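PA4485 (Pseudomonas aeruginosa, PDB 4AVR) is probably a lytic transglycosylase of the RlpA family that cleaves peptidoglycan, with a preference for naked glycan strands lacking stem peptides. Local coordinates at residues Arg12-Arg17 and Glu22-Asn27. Numbering follows the deposited sequence.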
ATOM      1  N   ARG A  12      -0.078   4.050   4.549  1.00  9.55           N
ATOM      2  CA  ARG A  12       0.887   4.262   5.614  1.00 11.43           C
ATOM      3  C   ARG A  12       1.984   5.234   5.172  1.00 12.10           C
ATOM      4  O   ARG A  12       2.605   5.868   6.016  1.00 15.78           O
ATOM      5  CB  ARG A  12       1.487   2.948   6.064  1.00 12.56           C
ATOM      6  CG  ARG A  12       2.331   2.278   5.008  1.00 14.99           C
ATOM      7  CD  ARG A  12       2.786   0.916   5.493  1.00 18.57           C
ATOM      8  NE  ARG A  12       3.690   0.966   6.636  1.00 25.43           N
ATOM      9  CZ  ARG A  12       5.019   0.947   6.577  1.00 34.02           C
ATOM     10  NH1 ARG A  12       5.666   0.899   5.408  1.00 35.83           N
ATOM     11  NH2 ARG A  12       5.708   0.970   7.717  1.00 58.49           N
ATOM     12  N   HIS A  13       2.199   5.348   3.855  1.00 11.48           N
ATOM     13  CA  HIS A  13       3.212   6.239   3.285  1.00 12.85           C
ATOM     14  C   HIS A  13       2.738   7.660   3.139  1.00 11.35           C
ATOM     15  O   HIS A  13       3.550   8.546   2.860  1.00 12.24           O
ATOM     16  CB  HIS A  13       3.664   5.742   1.917  1.00 14.84           C
ATOM     17  CG  HIS A  13       4.236   4.355   1.939  1.00 17.97           C
ATOM     18  ND1 HIS A  13       5.401   4.056   2.531  1.00 23.43           N
ATOM     19  CD2 HIS A  13       3.721   3.152   1.448  1.00 18.51           C
ATOM     20  CE1 HIS A  13       5.632   2.735   2.406  1.00 28.02           C
ATOM     21  NE2 HIS A  13       4.613   2.189   1.732  1.00 25.00           N
ATOM     22  N   ALA A  14       1.444   7.912   3.280  1.00 11.11           N
ATOM     23  CA  ALA A  14       0.895   9.241   2.993  1.00 10.91           C
ATOM     24  C   ALA A  14       1.515  10.278   3.915  1.00 12.33           C
ATOM     25  O   ALA A  14       1.583  10.078   5.130  1.00 13.76           O
ATOM     26  CB  ALA A  14      -0.615   9.262   3.111  1.00 12.17           C
ATOM     27  N   GLY A  15       1.979  11.374   3.339  1.00 12.67           N
ATOM     28  CA  GLY A  15       2.652  12.421   4.104  1.00 14.41           C
ATOM     29  C   GLY A  15       4.153  12.249   4.269  1.00 15.03           C
ATOM     30  O   GLY A  15       4.829  13.173   4.716  1.00 23.02           O
ATOM     31  N   LEU A  16       4.694  11.091   3.931  1.00 14.86           N
ATOM     32  CA  LEU A  16       6.128  10.846   4.056  1.00 16.24           C
ATOM     33  C   LEU A  16       6.829  11.253   2.777  1.00 13.24           C
ATOM     34  O   LEU A  16       6.265  11.184   1.691  1.00 12.78           O
ATOM     35  CB  LEU A  16       6.414   9.375   4.355  1.00 19.39           C
ATOM     36  CG  LEU A  16       5.758   8.868   5.640  1.00 28.38           C
ATOM     37  CD1 LEU A  16       6.113   7.409   5.875  1.00 29.23           C
ATOM     38  CD2 LEU A  16       6.163   9.721   6.830  1.00 28.63           C
ATOM     39  N   ARG A  17       8.087  11.668   2.900  1.00 14.50           N
ATOM     40  CA  ARG A  17       8.827  12.184   1.764  1.00 13.91           C
ATOM     41  C   ARG A  17       9.184  11.119   0.762  1.00 12.86           C
ATOM     42  O   ARG A  17       9.769  10.092   1.111  1.00 16.06           O
ATOM     43  CB  ARG A  17      10.157  12.769   2.222  1.00 18.08           C
ATOM     44  CG  ARG A  17      10.070  13.896   3.188  1.00 18.44           C
ATOM     45  CD  ARG A  17       9.596  15.122   2.481  1.00 18.28           C
ATOM     46  NE  ARG A  17       9.723  16.279   3.363  1.00 19.47           N
ATOM     47  CZ  ARG A  17       9.356  17.505   3.035  1.00 17.46           C
ATOM     48  NH1 ARG A  17       8.868  17.749   1.822  1.00 18.31           N
ATOM     49  NH2 ARG A  17       9.479  18.489   3.906  1.00 19.65           N
ATOM     50  N   GLU A  22       8.588  15.540  -2.682  1.00  9.99           N
ATOM     51  CA  GLU A  22       7.150  15.682  -2.447  1.00  9.76           C
ATOM     52  C   GLU A  22       6.720  14.699  -1.385  1.00  9.24           C
ATOM     53  O   GLU A  22       7.170  13.566  -1.370  1.00 10.46           O
ATOM     54  CB  GLU A  22       6.349  15.397  -3.712  1.00 10.51           C
ATOM     55  CG  GLU A  22       6.633  16.382  -4.818  1.00 11.32           C
ATOM     56  CD  GLU A  22       5.726  16.253  -6.027  1.00 12.87           C
ATOM     57  OE1 GLU A  22       4.921  15.282  -6.100  1.00 12.57           O
ATOM     58  OE2 GLU A  22       5.810  17.136  -6.907  1.00 15.41           O
ATOM     59  N   ARG A  23       5.814  15.104  -0.511  1.00  9.82           N
ATOM     60  CA  ARG A  23       5.183  14.147   0.391  1.00 10.46           C
ATOM     61  C   ARG A  23       4.234  13.261  -0.409  1.00 10.18           C
ATOM     62  O   ARG A  23       3.484  13.758  -1.242  1.00 12.23           O
ATOM     63  CB  ARG A  23       4.472  14.874   1.527  1.00 13.16           C
ATOM     64  CG  ARG A  23       5.460  15.619   2.442  1.00 15.16           C
ATOM     65  CD  ARG A  23       4.887  16.138   3.749  1.00 17.28           C
ATOM     66  NE  ARG A  23       5.871  16.818   4.631  1.00 18.18           N
ATOM     67  CZ  ARG A  23       6.698  16.228   5.510  1.00 18.74           C
ATOM     68  NH1 ARG A  23       6.711  14.907   5.658  1.00 19.99           N
ATOM     69  NH2 ARG A  23       7.522  16.967   6.250  1.00 22.35           N
ATOM     70  N   TYR A  24       4.278  11.954  -0.191  1.00  9.55           N
ATOM     71  CA  TYR A  24       3.415  11.065  -0.949  1.00  9.45           C
ATOM     72  C   TYR A  24       1.940  11.410  -0.682  1.00  9.12           C
ATOM     73  O   TYR A  24       1.529  11.543   0.477  1.00 10.05           O
ATOM     74  CB  TYR A  24       3.707   9.584  -0.627  1.00  9.52           C
ATOM     75  CG  TYR A  24       2.628   8.679  -1.214  1.00  9.42           C
ATOM     76  CD1 TYR A  24       2.390   8.636  -2.590  1.00  9.82           C
ATOM     77  CD2 TYR A  24       1.808   7.931  -0.399  1.00  9.23           C
ATOM     78  CE1 TYR A  24       1.352   7.882  -3.102  1.00  9.64           C
ATOM     79  CE2 TYR A  24       0.769   7.170  -0.910  1.00  9.32           C
ATOM     80  CZ  TYR A  24       0.530   7.158  -2.271  1.00  8.87           C
ATOM     81  OH  TYR A  24      -0.509   6.452  -2.819  1.00  9.42           O
ATOM     82  N   ASN A  25       1.179  11.549  -1.758  1.00  9.42           N
ATOM     83  CA  ASN A  25      -0.217  11.911  -1.689  1.00  9.72           C
ATOM     84  C   ASN A  25      -1.032  10.886  -2.483  1.00  9.16           C
ATOM     85  O   ASN A  25      -0.955  10.855  -3.713  1.00  9.39           O
ATOM     86  CB  ASN A  25      -0.440  13.313  -2.252  1.00 10.99           C
ATOM     87  CG  ASN A  25      -1.850  13.812  -1.996  1.00 12.16           C
ATOM     88  OD1 ASN A  25      -2.780  13.037  -1.843  1.00 12.50           O
ATOM     89  ND2 ASN A  25      -2.005  15.126  -1.857  1.00 15.88           N
ATOM     90  N   PRO A  26      -1.823  10.048  -1.797  1.00  9.33           N
ATOM     91  CA  PRO A  26      -2.653   9.059  -2.499  1.00  9.48           C
ATOM     92  C   PRO A  26      -3.595   9.621  -3.552  1.00  9.33           C
ATOM     93  O   PRO A  26      -4.022   8.881  -4.440  1.00 10.19           O
ATOM     94  CB  PRO A  26      -3.412   8.376  -1.364  1.00 10.62           C
ATOM     95  CG  PRO A  26      -2.583   8.579  -0.134  1.00 11.41           C
ATOM     96  CD  PRO A  26      -1.894   9.901  -0.329  1.00 10.63           C
ATOM     97  N   ASN A  27      -3.954  10.895  -3.435  1.00  9.91           N
ATOM     98  CA  ASN A  27      -4.841  11.564  -4.386  1.00 11.00           C
ATOM     99  C   ASN A  27      -4.163  12.161  -5.608  1.00 11.12           C
ATOM    100  O   ASN A  27      -4.850  12.652  -6.510  1.00 14.13           O
ATOM    101  CB  ASN A  27      -5.623  12.679  -3.677  1.00 12.41           C
ATOM    102  CG  ASN A  27      -6.511  12.153  -2.591  1.00 15.51           C
ATOM    103  OD1 ASN A  27      -7.180  11.131  -2.758  1.00 18.55           O
ATOM    104  ND2 ASN A  27      -6.520  12.837  -1.458  1.00 21.89           N
TER
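R23 and R17 lay their guanidinium groups on one another, centres 3.9 Å apart and planes inclined by 29°, with R17 NE over the middle of the R23 group. Each of these like charges has an acceptor: R17 NH1 bonds to the carbonyl of G21, whereas R23 NH1 donates to G15 O at 2.7 Å. That oxygen lies close to the R23 guanidinium plane and is met almost head-on (C=O...N 170°). The R23 chain, extended from CG to NE, runs past G15 O, bringing CD within 3.1 Å of it. Both segments belong to the long loop joining strands 2-8 and 30-32 of this double-psi beta-barrel domain, and a type II turn from H13 to L16 presents the G15 and L16 carbonyls to the returning chain. Backbone bonds from G15 N to Y24 O (2.9 Å) and from Y24 N to L16 O (2.8 Å) tie the turn to the Y24 backbone. The buried Y24 turns its ring edge to the H13-A14 peptide, its CG swung anti to the backbone N (chi1 169°), and CD2 lies 3.7 Å from H13 CB; Y9 stacks on this ring. A14 CB meets P26 CD at 3.7 Å, while A14 O accepts a hydrogen bond from R64 of the second subunit.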